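Local atomic coordinates of prophenoloxidase b (Marsupenaeus japonicus, PDB entry 3WKY), a protein that probably oxidises phenolic substrates once activated, being a secreted type 3 copper protein that holds a dicopper-dioxygen cluster. Residues Gln75-Val80 / Pro207-Pro212; Lys85-Ala90 / Leu113-His118; Thr119-Lys124 / His203-Tyr208; Ser570-Pro575 / Ser617-Pro622. All blocks are in the same frame, centred on the assembly; numbering follows the deposited sequence.

Overall arrangement
Interactions 1, 2 and 3 form a cluster in which each touches the other two, their centres 9 to 12 Å apart. Helix 74-89 serves interactions 1 and 2, helix 109-122 serves 2 and 3, and Pro-207 and Tyr-208 belong to both 1 and 3. In sequence, interaction 2 falls between the two halves of interaction 1; segment 119-124 directly follows 113-118, and 203-208 overlaps 207-212. Interaction 4 comes last, in loops of the Ig-like range; its centre is about 11 Å from that of interaction 3, which it touches, and about 19 Å from those of 1 and 2. Together they link all three hemocyanin-type regions around the end of helix 193-205, a copper-ligand helix.

Interaction 1: residues Gln75-Val80 / Pro207-Pro212; sequences QHSQAV and PYYIEP
Ser-77 and Tyr-209 bring the two backbones nearest, their CA atoms 7.1 Å apart, where the helical segment 75-80 faces a type I beta turn from Pro-207 to Ile-210. The turn closes with the bond from Ile-210 N to Pro-207 O and presents two consecutive tyrosines to one helical serine. Ser-77 and Tyr-209 are each modelled in two conformers, and the geometry here is that of one. Tyr-209 CG lies between the backbone N and the carbonyl carbon (chi1 41°), which folds the ring against Ser-77 and Pro-207. Ser-77 CB sits over one face of that ring, 3.4 Å from Tyr-209 CD1, and the same serine's carbonyl O approaches nearer the rim. On the opposite face lies Pro-207 CB, 3.3 Å above the ring plane, so the phenol is sandwiched between helix and turn. Tyr-209 CD1 stands over the centre of the Tyr-208 ring. At the far end of its ring, Tyr-209 OH lies 3.8 Å from Val-80 CG1. Ser-77 OG lies 3.1 Å from Tyr-208 OH, but its proton also has Lys-74 O and Asn-73 O within reach; Tyr-208 OH has its own partner in Ala-71 O. Lys-81 NZ bonds to Tyr-209 O. This is a helix-against-turn interface between the all-alpha and copper-containing regions of the hemocyanin-type fold, with the Tyr-208 side chain about 8 Å from the dicopper cluster between nearest atoms.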
loop_
_atom_site.group_PDB
_atom_site.type_symbol
_atom_site.label_atom_id
_atom_site.label_comp_id
_atom_site.label_asym_id
_atom_site.label_seq_id
_atom_site.Cartn_x
_atom_site.Cartn_y
_atom_site.Cartn_z
ATOM N N GLN A 75 6.334 28.832 -23.957
ATOM C CA GLN A 75 7.258 29.946 -24.095
ATOM C C GLN A 75 8.296 29.689 -25.193
ATOM O O GLN A 75 8.592 30.586 -25.994
ATOM C CB GLN A 75 7.926 30.264 -22.749
ATOM C CG GLN A 75 6.980 30.892 -21.724
ATOM C CD GLN A 75 6.238 29.875 -20.853
ATOM O OE1 GLN A 75 6.397 28.660 -21.000
ATOM N NE2 GLN A 75 5.423 30.381 -19.933
ATOM N N HIS A 76 8.829 28.472 -25.249
ATOM C CA HIS A 76 9.798 28.129 -26.284
ATOM C C HIS A 76 9.156 28.164 -27.673
ATOM O O HIS A 76 9.761 28.668 -28.621
ATOM C CB HIS A 76 10.436 26.760 -26.032
ATOM C CG HIS A 76 11.552 26.780 -25.032
ATOM N ND1 HIS A 76 12.782 26.209 -25.282
ATOM C CD2 HIS A 76 11.629 27.301 -23.782
ATOM C CE1 HIS A 76 13.566 26.376 -24.233
ATOM N NE2 HIS A 76 12.890 27.029 -23.305
ATOM N N SER A 77 7.945 27.626 -27.797
ATOM C CA SER A 77 7.289 27.633 -29.098
ATOM C C SER A 77 6.961 29.061 -29.556
ATOM O O SER A 77 7.083 29.358 -30.746
ATOM C CB SER A 77 6.051 26.726 -29.127
ATOM O OG SER A 77 5.104 27.116 -28.158
ATOM N N GLN A 78 6.584 29.936 -28.627
ATOM C CA GLN A 78 6.290 31.322 -28.985
ATOM C C GLN A 78 7.548 32.025 -29.500
ATOM O O GLN A 78 7.474 32.880 -30.383
ATOM C CB GLN A 78 5.693 32.090 -27.798
ATOM C CG GLN A 78 5.163 33.488 -28.162
ATOM C CD GLN A 78 3.995 33.435 -29.136
ATOM O OE1 GLN A 78 3.016 32.729 -28.908
ATOM N NE2 GLN A 78 4.099 34.185 -30.227
ATOM N N ALA A 79 8.703 31.658 -28.948
ATOM C CA ALA A 79 9.964 32.267 -29.344
ATOM C C ALA A 79 10.342 31.859 -30.765
ATOM O O ALA A 79 10.799 32.689 -31.560
ATOM C CB ALA A 79 11.066 31.897 -28.370
ATOM N N VAL A 80 10.155 30.581 -31.087
ATOM C CA VAL A 80 10.415 30.113 -32.446
ATOM C C VAL A 80 9.441 30.768 -33.426
ATOM O O VAL A 80 9.827 31.187 -34.527
ATOM C CB VAL A 80 10.355 28.575 -32.546
ATOM C CG1 VAL A 80 10.305 28.123 -33.998
ATOM C CG2 VAL A 80 11.567 27.973 -31.871
ATOM N N PRO A 207 3.342 23.021 -36.879
ATOM C CA PRO A 207 3.417 23.350 -35.449
ATOM C C PRO A 207 2.055 23.696 -34.883
ATOM O O PRO A 207 1.226 24.322 -35.545
ATOM C CB PRO A 207 4.341 24.574 -35.420
ATOM C CG PRO A 207 4.158 25.219 -36.781
ATOM C CD PRO A 207 3.941 24.073 -37.730
ATOM N N TYR A 208 1.824 23.283 -33.642
ATOM C CA TYR A 208 0.546 23.518 -33.009
ATOM C C TYR A 208 0.298 25.004 -32.776
ATOM O O TYR A 208 -0.844 25.420 -32.517
ATOM C CB TYR A 208 0.465 22.728 -31.702
ATOM C CG TYR A 208 1.532 23.094 -30.691
ATOM C CD1 TYR A 208 1.345 24.154 -29.822
ATOM C CD2 TYR A 208 2.714 22.358 -30.591
ATOM C CE1 TYR A 208 2.304 24.490 -28.883
ATOM C CE2 TYR A 208 3.685 22.689 -29.648
ATOM C CZ TYR A 208 3.470 23.756 -28.806
ATOM O OH TYR A 208 4.417 24.107 -27.857
ATOM N N TYR A 209 1.356 25.805 -32.893
ATOM C CA TYR A 209 1.210 27.242 -32.675
ATOM C C TYR A 209 0.964 28.011 -33.981
ATOM O O TYR A 209 0.892 29.243 -33.981
ATOM C CB TYR A 209 2.419 27.795 -31.899
ATOM C CG TYR A 209 3.744 27.218 -32.354
ATOM C CD1 TYR A 209 4.208 25.992 -31.869
ATOM C CD2 TYR A 209 4.527 27.894 -33.277
ATOM C CE1 TYR A 209 5.420 25.467 -32.296
ATOM C CE2 TYR A 209 5.734 27.383 -33.703
ATOM C CZ TYR A 209 6.179 26.175 -33.213
ATOM O OH TYR A 209 7.382 25.674 -33.658
ATOM N N ILE A 210 0.820 27.282 -35.085
ATOM C CA ILE A 210 0.570 27.921 -36.378
ATOM C C ILE A 210 -0.675 28.806 -36.319
ATOM O O ILE A 210 -1.624 28.515 -35.587
ATOM C CB ILE A 210 0.422 26.872 -37.509
ATOM C CG1 ILE A 210 0.652 27.509 -38.889
ATOM C CG2 ILE A 210 -0.943 26.174 -37.457
ATOM C CD1 ILE A 210 2.124 27.694 -39.231
ATOM N N GLU A 211 -0.680 29.911 -37.058
ATOM C CA GLU A 211 -1.885 30.729 -37.151
ATOM C C GLU A 211 -3.019 29.864 -37.686
ATOM O O GLU A 211 -2.875 29.240 -38.739
ATOM C CB GLU A 211 -1.660 31.930 -38.073
ATOM C CG GLU A 211 -1.780 33.279 -37.371
ATOM C CD GLU A 211 -3.218 33.666 -37.075
ATOM O OE1 GLU A 211 -4.050 33.648 -38.008
ATOM O OE2 GLU A 211 -3.514 33.994 -35.910
ATOM N N PRO A 212 -4.144 29.807 -36.956
ATOM C CA PRO A 212 -5.268 28.943 -37.330
ATOM C C PRO A 212 -5.794 29.264 -38.724
ATOM O O PRO A 212 -6.105 30.422 -39.002
ATOM C CB PRO A 212 -6.331 29.259 -36.270
ATOM C CG PRO A 212 -5.850 30.497 -35.559
ATOM C CD PRO A 212 -4.365 30.487 -35.670
#

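Interaction 2: residues Lys85-Ala90 / Leu113-His118; sequences KVFIEA and LAALYH
Phe-87 carries the contact through one side of its ring: CE2 lies 3.9 Å from Leu-116 CD2, in one of the two modelled conformers of that leucine, and 4.1 Å from Ala-115 CB, so the ring bridges two consecutive residues of the facing helix. With CG anti to the carbonyl carbon (chi1 -71°), the ring reaches toward helix 109-122 and CE2 can meet both. One residue on, Ile-88 reaches across with its terminal methyl, and CD1 stops 4.0 Å from His-118 CD2. No hydrogen bond crosses between the segments; every touch is van der Waals. The backbone geometry is consistent with this side-chain contact: the short helical segments 85-89 and 113-118 approach to 9.4 Å between axes and run in similar directions, with a signed crossing angle of -33°. In the next shell, Phe-112 and Thr-119 of helix 109-122 and Leu-96 and Val-99 of helix 93-103 also pack on Phe-87. Replacing Phe-87 with an alanine would probably open a gap among Ala-115, Leu-116 and the side chains of helix 93-103. The His-118 ring is held by a bond from ND1 to Leu-204 O, which fixes the orientation in which CD2 meets Ile-88. Farther out, Arg-123 NH1 bonds to Ala-90 O at the last residue of segment 85-90. Such apolar packing of two similarly directed helices, with helix 93-103 between them in sequence and against Phe-87 in space, belongs to the hemocyanin-type all-alpha domain.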
loop_
_atom_site.group_PDB
_atom_site.type_symbol
_atom_site.label_atom_id
_atom_site.label_comp_id
_atom_site.label_asym_id
_atom_site.label_seq_id
_atom_site.Cartn_x
_atom_site.Cartn_y
_atom_site.Cartn_z
ATOM N N LYS A 85 8.783 34.485 -37.731
ATOM C CA LYS A 85 7.912 35.515 -38.294
ATOM C C LYS A 85 8.732 36.559 -39.050
ATOM O O LYS A 85 8.372 36.966 -40.157
ATOM C CB LYS A 85 7.084 36.189 -37.196
ATOM C CG LYS A 85 6.297 37.417 -37.674
ATOM C CD LYS A 85 5.610 38.132 -36.523
ATOM C CE LYS A 85 5.054 39.485 -36.956
ATOM N NZ LYS A 85 3.985 39.352 -37.978
ATOM N N VAL A 86 9.846 36.973 -38.455
ATOM C CA VAL A 86 10.733 37.941 -39.085
ATOM C C VAL A 86 11.396 37.354 -40.328
ATOM O O VAL A 86 11.478 38.024 -41.357
ATOM C CB VAL A 86 11.798 38.464 -38.091
ATOM C CG1 VAL A 86 12.724 39.464 -38.770
ATOM C CG2 VAL A 86 11.124 39.095 -36.886
ATOM N N PHE A 87 11.851 36.103 -40.235
ATOM C CA PHE A 87 12.465 35.413 -41.367
ATOM C C PHE A 87 11.468 35.288 -42.524
ATOM O O PHE A 87 11.796 35.544 -43.682
ATOM C CB PHE A 87 12.899 33.994 -40.978
ATOM C CG PHE A 87 14.082 33.930 -40.039
ATOM C CD1 PHE A 87 14.848 35.053 -39.757
ATOM C CD2 PHE A 87 14.439 32.718 -39.457
ATOM C CE1 PHE A 87 15.943 34.970 -38.891
ATOM C CE2 PHE A 87 15.527 32.624 -38.598
ATOM C CZ PHE A 87 16.283 33.752 -38.316
ATOM N N ILE A 88 10.253 34.870 -42.188
ATOM C CA ILE A 88 9.218 34.589 -43.174
ATOM C C ILE A 88 8.767 35.868 -43.875
ATOM O O ILE A 88 8.495 35.864 -45.082
ATOM C CB ILE A 88 8.017 33.895 -42.496
ATOM C CG1 ILE A 88 8.392 32.453 -42.131
ATOM C CG2 ILE A 88 6.784 33.920 -43.387
ATOM C CD1 ILE A 88 7.539 31.858 -41.006
ATOM N N GLU A 89 8.705 36.961 -43.121
ATOM C CA GLU A 89 8.192 38.224 -43.650
ATOM C C GLU A 89 9.270 39.094 -44.311
ATOM O O GLU A 89 8.975 40.180 -44.801
ATOM C CB GLU A 89 7.452 39.003 -42.558
ATOM C CG GLU A 89 6.159 38.336 -42.089
ATOM C CD GLU A 89 5.458 39.112 -40.983
ATOM O OE1 GLU A 89 6.031 40.108 -40.490
ATOM O OE2 GLU A 89 4.334 38.723 -40.600
ATOM N N ALA A 90 10.511 38.616 -44.328
ATOM C CA ALA A 90 11.599 39.335 -44.996
ATOM C C ALA A 90 11.267 39.569 -46.470
ATOM O O ALA A 90 10.774 38.664 -47.151
ATOM C CB ALA A 90 12.899 38.568 -44.867
ATOM N N LEU A 113 17.810 27.368 -35.193
ATOM C CA LEU A 113 17.627 26.268 -36.137
ATOM C C LEU A 113 16.168 25.906 -36.379
ATOM O O LEU A 113 15.769 25.675 -37.523
ATOM C CB LEU A 113 18.402 25.026 -35.683
ATOM C CG LEU A 113 19.916 25.165 -35.780
ATOM C CD1 LEU A 113 20.597 23.938 -35.227
ATOM C CD2 LEU A 113 20.317 25.394 -37.243
ATOM N N ALA A 114 15.372 25.845 -35.315
ATOM C CA ALA A 114 13.954 25.501 -35.458
ATOM C C ALA A 114 13.235 26.540 -36.311
ATOM O O ALA A 114 12.483 26.198 -37.226
ATOM C CB ALA A 114 13.290 25.385 -34.086
ATOM N N ALA A 115 13.479 27.812 -36.007
ATOM C CA ALA A 115 12.896 28.920 -36.765
ATOM C C ALA A 115 13.281 28.863 -38.252
ATOM O O ALA A 115 12.448 29.136 -39.130
ATOM C CB ALA A 115 13.311 30.271 -36.139
ATOM N N LEU A 116 14.529 28.497 -38.533
ATOM C CA LEU A 116 15.006 28.390 -39.912
ATOM C C LEU A 116 14.292 27.278 -40.677
ATOM O O LEU A 116 13.831 27.475 -41.804
ATOM C CB LEU A 116 16.512 28.129 -39.948
ATOM C CG LEU A 116 17.438 29.327 -40.139
ATOM C CD1 LEU A 116 18.865 28.842 -40.347
ATOM C CD2 LEU A 116 16.970 30.168 -41.323
ATOM N N TYR A 117 14.203 26.096 -40.069
ATOM C CA TYR A 117 13.502 24.985 -40.719
ATOM C C TYR A 117 12.039 25.347 -40.938
ATOM O O TYR A 117 11.478 25.076 -42.006
ATOM C CB TYR A 117 13.608 23.694 -39.890
ATOM C CG TYR A 117 14.895 22.914 -40.072
ATOM C CD1 TYR A 117 15.030 21.991 -41.095
ATOM C CD2 TYR A 117 15.960 23.072 -39.186
ATOM C CE1 TYR A 117 16.203 21.261 -41.254
ATOM C CE2 TYR A 117 17.136 22.349 -39.336
ATOM C CZ TYR A 117 17.252 21.448 -40.369
ATOM O OH TYR A 117 18.422 20.730 -40.513
ATOM N N HIS A 118 11.409 25.954 -39.936
ATOM C CA HIS A 118 10.005 26.337 -40.075
ATOM C C HIS A 118 9.831 27.321 -41.227
ATOM O O HIS A 118 8.839 27.273 -41.970
ATOM C CB HIS A 118 9.464 26.967 -38.792
ATOM C CG HIS A 118 8.040 27.409 -38.896
ATOM N ND1 HIS A 118 7.026 26.569 -39.321
ATOM C CD2 HIS A 118 7.449 28.599 -38.634
ATOM C CE1 HIS A 118 5.882 27.224 -39.310
ATOM N NE2 HIS A 118 6.110 28.461 -38.894
#

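Interaction 3: residues Thr119-Lys124 / His203-Tyr208; sequences TYYERK and HLSNPY. With CUO (Cu2-o2 cluster), chain J.
Tyr-121 meets Ser-205 where helix 109-122 abuts the C-terminal end of helix 193-205, a copper-ligand helix of the type 3 site. The evidence for close packing is the 5.8 Å separation of Tyr-121 CA and Ser-205 CA. Ser-205 CB stands over the face of the phenol ring, 3.7 Å from its centroid and only 15° off the ring normal, which meets the definition of a CH-pi contact. With chi1 at -176°, Ser-205 OG is swung anti to its own backbone N and comes within 3.3 Å of Tyr-121 CD1. Less closely, Leu-204 O approaches Tyr-121 CD2. The phenol is also fixed at its far end, because Tyr-121 OH bonds to His-201 ND1 on the same helix as Ser-205. Arg-215 joins the two segments from outside, making a salt bridge to Glu-122 OE1, in one of the two conformers modelled for that glutamate, and a hydrogen bond to Ser-205 O. Two residues before Ser-205, His-203 NE2 binds copper CU1 at 2.3 Å, and His-199 and His-226 provide the other two protein nitrogens on that metal. Copper CU2 of the cluster lies 3.6 Å from CU1. Tyr-121 thus packs on the helix end just beyond a metal ligand, while His-199 and His-203, four residues apart on one helix, form the paired-histidine arrangement of the hemocyanin and phenoloxidase dicopper centre.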
loop_
_atom_site.group_PDB
_atom_site.type_symbol
_atom_site.label_atom_id
_atom_site.label_comp_id
_atom_site.label_asym_id
_atom_site.label_seq_id
_atom_site.Cartn_x
_atom_site.Cartn_y
_atom_site.Cartn_z
ATOM N N THR A 119 10.807 28.211 -41.366
ATOM C CA THR A 119 10.802 29.218 -42.431
ATOM C C THR A 119 10.792 28.592 -43.827
ATOM O O THR A 119 10.094 29.083 -44.726
ATOM C CB THR A 119 11.991 30.171 -42.270
ATOM O OG1 THR A 119 11.808 30.945 -41.077
ATOM C CG2 THR A 119 12.103 31.112 -43.478
ATOM N N TYR A 120 11.544 27.513 -44.019
ATOM C CA TYR A 120 11.522 26.824 -45.310
ATOM C C TYR A 120 10.150 26.228 -45.626
ATOM O O TYR A 120 9.772 26.136 -46.790
ATOM C CB TYR A 120 12.590 25.734 -45.380
ATOM C CG TYR A 120 13.970 26.203 -45.782
ATOM C CD1 TYR A 120 14.745 26.966 -44.917
ATOM C CD2 TYR A 120 14.515 25.853 -47.015
ATOM C CE1 TYR A 120 16.015 27.380 -45.267
ATOM C CE2 TYR A 120 15.797 26.263 -47.374
ATOM C CZ TYR A 120 16.536 27.029 -46.491
ATOM O OH TYR A 120 17.806 27.447 -46.826
ATOM N N TYR A 121 9.406 25.812 -44.603
ATOM C CA TYR A 121 8.058 25.301 -44.830
ATOM C C TYR A 121 7.075 26.428 -45.128
ATOM O O TYR A 121 6.178 26.278 -45.948
ATOM C CB TYR A 121 7.558 24.476 -43.626
ATOM C CG TYR A 121 8.196 23.116 -43.571
ATOM C CD1 TYR A 121 7.752 22.097 -44.403
ATOM C CD2 TYR A 121 9.251 22.850 -42.705
ATOM C CE1 TYR A 121 8.335 20.854 -44.380
ATOM C CE2 TYR A 121 9.845 21.603 -42.675
ATOM C CZ TYR A 121 9.377 20.612 -43.523
ATOM O OH TYR A 121 9.951 19.372 -43.521
ATOM N N GLU A 122 7.247 27.562 -44.467
ATOM C CA GLU A 122 6.276 28.647 -44.568
ATOM C C GLU A 122 6.517 29.549 -45.780
ATOM O O GLU A 122 5.568 30.054 -46.378
ATOM C CB GLU A 122 6.253 29.479 -43.283
ATOM C CG GLU A 122 5.330 28.926 -42.202
ATOM C CD GLU A 122 3.888 28.818 -42.675
ATOM O OE1 GLU A 122 3.455 27.702 -43.023
ATOM O OE2 GLU A 122 3.189 29.853 -42.706
ATOM N N ARG A 123 7.782 29.757 -46.138
ATOM C CA ARG A 123 8.068 30.619 -47.294
ATOM C C ARG A 123 7.830 29.856 -48.594
ATOM O O ARG A 123 8.271 28.711 -48.741
ATOM C CB ARG A 123 9.495 31.167 -47.257
ATOM C CG ARG A 123 9.716 32.290 -46.240
ATOM C CD ARG A 123 11.122 32.875 -46.374
ATOM N NE ARG A 123 11.327 33.583 -47.645
ATOM C CZ ARG A 123 11.201 34.902 -47.798
ATOM N NH1 ARG A 123 10.873 35.667 -46.764
ATOM N NH2 ARG A 123 11.409 35.464 -48.988
ATOM N N LYS A 124 7.136 30.495 -49.532
ATOM C CA LYS A 124 6.821 29.860 -50.811
ATOM C C LYS A 124 8.017 29.785 -51.751
ATOM O O LYS A 124 8.030 28.963 -52.667
ATOM C CB LYS A 124 5.667 30.586 -51.498
ATOM C CG LYS A 124 4.340 30.451 -50.776
ATOM C CD LYS A 124 3.332 31.458 -51.307
ATOM C CE LYS A 124 2.034 31.418 -50.516
ATOM N NZ LYS A 124 1.279 30.161 -50.750
ATOM N N HIS A 203 6.788 18.381 -36.860
ATOM C CA HIS A 203 6.316 19.404 -35.953
ATOM C C HIS A 203 6.685 20.812 -36.377
ATOM O O HIS A 203 6.075 21.770 -35.918
ATOM C CB HIS A 203 6.788 19.127 -34.534
ATOM C CG HIS A 203 5.975 18.076 -33.859
ATOM N ND1 HIS A 203 4.728 18.331 -33.336
ATOM C CD2 HIS A 203 6.216 16.761 -33.651
ATOM C CE1 HIS A 203 4.238 17.220 -32.819
ATOM N NE2 HIS A 203 5.120 16.257 -33.002
ATOM N N LEU A 204 7.680 20.934 -37.241
ATOM C CA LEU A 204 8.049 22.260 -37.722
ATOM C C LEU A 204 7.303 22.598 -39.010
ATOM O O LEU A 204 7.156 23.773 -39.360
ATOM C CB LEU A 204 9.567 22.391 -37.850
ATOM C CG LEU A 204 10.241 22.490 -36.469
ATOM C CD1 LEU A 204 11.753 22.437 -36.577
ATOM C CD2 LEU A 204 9.807 23.759 -35.739
ATOM N N SER A 205 6.808 21.566 -39.695
ATOM C CA SER A 205 5.906 21.763 -40.829
ATOM C C SER A 205 4.487 22.023 -40.338
ATOM O O SER A 205 3.743 22.806 -40.933
ATOM C CB SER A 205 5.915 20.524 -41.721
ATOM O OG SER A 205 5.115 20.724 -42.876
ATOM N N ASN A 206 4.115 21.367 -39.238
ATOM C CA ASN A 206 2.762 21.484 -38.697
ATOM C C ASN A 206 2.729 21.877 -37.226
ATOM O O ASN A 206 2.136 21.164 -36.415
ATOM C CB ASN A 206 2.036 20.155 -38.865
ATOM C CG ASN A 206 1.865 19.790 -40.307
ATOM O OD1 ASN A 206 1.086 20.423 -41.012
ATOM N ND2 ASN A 206 2.615 18.792 -40.769
ATOM N N PRO A 207 3.342 23.021 -36.879
ATOM C CA PRO A 207 3.417 23.350 -35.449
ATOM C C PRO A 207 2.055 23.696 -34.883
ATOM O O PRO A 207 1.226 24.322 -35.545
ATOM C CB PRO A 207 4.341 24.574 -35.420
ATOM C CG PRO A 207 4.158 25.219 -36.781
ATOM C CD PRO A 207 3.941 24.073 -37.730
ATOM N N TYR A 208 1.824 23.283 -33.642
ATOM C CA TYR A 208 0.546 23.518 -33.009
ATOM C C TYR A 208 0.298 25.004 -32.776
ATOM O O TYR A 208 -0.844 25.420 -32.517
ATOM C CB TYR A 208 0.465 22.728 -31.702
ATOM C CG TYR A 208 1.532 23.094 -30.691
ATOM C CD1 TYR A 208 1.345 24.154 -29.822
ATOM C CD2 TYR A 208 2.714 22.358 -30.591
ATOM C CE1 TYR A 208 2.304 24.490 -28.883
ATOM C CE2 TYR A 208 3.685 22.689 -29.648
ATOM C CZ TYR A 208 3.470 23.756 -28.806
ATOM O OH TYR A 208 4.417 24.107 -27.857
HETATM CU CU1 CUO J . 4.956 14.137 -32.183
HETATM CU CU2 CUO J . 3.941 13.832 -28.741
HETATM O O1 CUO J . 4.194 14.793 -30.457
HETATM O O2 CUO J . 5.663 14.140 -30.044
#

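Interaction 4: residues Ser570-Pro575 / Ser617-Pro622; sequences SGCSWP and SFCGRP
Cys-572 and Cys-619 lie with their CA atoms 6.4 Å apart in two irregular loops, and Trp-574 and Phe-618 continue the approach beside them at 7.5 Å between CA atoms. The disulfide joins Cys-572 SG to Cys-619 SG at 2.0 Å with a chi3 of -76°, a left-handed twist. With its sulfur anti to the backbone N (chi1 -168°), Cys-572 extends SG toward the loop of Cys-619. Cys-619 is modelled in two conformers, and this bridge geometry is that of one. Next to the bridge, Phe-618 CE2 comes to 3.9 Å from Trp-574 CE3, with ring planes at 86° and six-membered centroids 5.9 Å apart. Pro-575 CD lies over one face of the indole, NE1 bonds to Leu-578 O, and Arg-232 makes a cation-pi contact with the ring. Substituting a serine for Phe-618 would probably leave a gap beside Trp-574 CE3 and CB and strip Met-225 and Asn-228 of an aromatic neighbour. The two loops lie on either side of strand 588-598 in sequence, and the covalent bond limits how far they can separate, a tie suited to a secreted protein, while the buried aromatic pair adds apolar packing beside it.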
loop_
_atom_site.group_PDB
_atom_site.type_symbol
_atom_site.label_atom_id
_atom_site.label_comp_id
_atom_site.label_asym_id
_atom_site.label_seq_id
_atom_site.Cartn_x
_atom_site.Cartn_y
_atom_site.Cartn_z
ATOM N N SER A 570 14.529 13.838 -48.569
ATOM C CA SER A 570 14.785 15.105 -47.906
ATOM C C SER A 570 13.482 15.742 -47.446
ATOM O O SER A 570 12.390 15.266 -47.779
ATOM C CB SER A 570 15.522 16.051 -48.856
ATOM O OG SER A 570 14.706 16.378 -49.966
ATOM N N GLY A 571 13.595 16.816 -46.673
ATOM C CA GLY A 571 12.423 17.499 -46.153
ATOM C C GLY A 571 11.701 16.627 -45.144
ATOM O O GLY A 571 12.343 15.951 -44.339
ATOM N N CYS A 572 10.372 16.629 -45.209
ATOM C CA CYS A 572 9.541 15.859 -44.291
ATOM C C CYS A 572 9.103 14.547 -44.955
ATOM O O CYS A 572 8.314 14.553 -45.898
ATOM C CB CYS A 572 8.323 16.687 -43.896
ATOM S SG CYS A 572 7.361 16.019 -42.498
ATOM N N SER A 573 9.625 13.424 -44.470
ATOM C CA SER A 573 9.383 12.131 -45.110
ATOM C C SER A 573 9.419 10.997 -44.094
ATOM O O SER A 573 10.315 10.969 -43.241
ATOM C CB SER A 573 10.471 11.871 -46.161
ATOM O OG SER A 573 10.289 10.621 -46.823
ATOM N N TRP A 574 8.489 10.042 -44.191
ATOM C CA TRP A 574 8.684 8.800 -43.442
ATOM C C TRP A 574 10.028 8.246 -43.912
ATOM O O TRP A 574 10.325 8.326 -45.095
ATOM C CB TRP A 574 7.569 7.786 -43.709
ATOM C CG TRP A 574 7.750 6.568 -42.851
ATOM C CD1 TRP A 574 8.287 5.369 -43.222
ATOM C CD2 TRP A 574 7.456 6.461 -41.449
ATOM N NE1 TRP A 574 8.321 4.511 -42.144
ATOM C CE2 TRP A 574 7.820 5.158 -41.044
ATOM C CE3 TRP A 574 6.903 7.330 -40.508
ATOM C CZ2 TRP A 574 7.653 4.704 -39.727
ATOM C CZ3 TRP A 574 6.741 6.882 -39.198
ATOM C CH2 TRP A 574 7.111 5.584 -38.824
ATOM N N PRO A 575 10.864 7.720 -42.999
ATOM C CA PRO A 575 12.177 7.244 -43.464
ATOM C C PRO A 575 12.069 6.083 -44.450
ATOM O O PRO A 575 11.437 5.069 -44.135
ATOM C CB PRO A 575 12.854 6.761 -42.178
ATOM C CG PRO A 575 12.201 7.554 -41.098
ATOM C CD PRO A 575 10.758 7.688 -41.526
ATOM N N SER A 617 2.395 12.186 -47.351
ATOM C CA SER A 617 1.001 12.240 -46.917
ATOM C C SER A 617 0.885 12.382 -45.388
ATOM O O SER A 617 -0.149 12.817 -44.871
ATOM C CB SER A 617 0.251 10.997 -47.384
ATOM O OG SER A 617 0.912 9.831 -46.939
ATOM N N PHE A 618 1.936 12.007 -44.670
ATOM C CA PHE A 618 1.937 12.169 -43.209
ATOM C C PHE A 618 2.192 13.628 -42.814
ATOM O O PHE A 618 1.856 14.047 -41.699
ATOM C CB PHE A 618 3.023 11.293 -42.563
ATOM C CG PHE A 618 2.766 9.804 -42.646
ATOM C CD1 PHE A 618 1.491 9.305 -42.852
ATOM C CD2 PHE A 618 3.815 8.906 -42.483
ATOM C CE1 PHE A 618 1.261 7.927 -42.914
ATOM C CE2 PHE A 618 3.597 7.527 -42.537
ATOM C CZ PHE A 618 2.306 7.040 -42.752
ATOM N N CYS A 619 2.793 14.394 -43.727
ATOM C CA CYS A 619 3.225 15.766 -43.443
ATOM C C CYS A 619 2.287 16.809 -44.041
ATOM O O CYS A 619 2.149 17.920 -43.519
ATOM C CB CYS A 619 4.632 15.996 -43.999
ATOM S SG CYS A 619 5.897 14.884 -43.337
ATOM N N GLY A 620 1.657 16.460 -45.157
ATOM C CA GLY A 620 0.808 17.410 -45.852
ATOM C C GLY A 620 1.607 18.527 -46.508
ATOM O O GLY A 620 2.845 18.515 -46.490
ATOM N N ARG A 621 0.893 19.485 -47.098
ATOM C CA ARG A 621 1.508 20.652 -47.728
ATOM C C ARG A 621 1.037 21.899 -47.017
ATOM O O ARG A 621 -0.167 22.111 -46.872
ATOM C CB ARG A 621 1.114 20.760 -49.205
ATOM C CG ARG A 621 1.592 19.630 -50.091
ATOM C CD ARG A 621 1.363 19.945 -51.569
ATOM N NE ARG A 621 2.578 20.402 -52.245
ATOM C CZ ARG A 621 2.995 21.666 -52.280
ATOM N NH1 ARG A 621 2.298 22.617 -51.672
ATOM N NH2 ARG A 621 4.113 21.982 -52.921
ATOM N N PRO A 622 1.983 22.739 -46.576
ATOM C CA PRO A 622 1.648 23.929 -45.787
ATOM C C PRO A 622 0.669 24.856 -46.499
ATOM O O PRO A 622 -0.193 25.458 -45.854
ATOM C CB PRO A 622 3.003 24.629 -45.624
ATOM C CG PRO A 622 4.012 23.526 -45.741
ATOM C CD PRO A 622 3.438 22.572 -46.747
#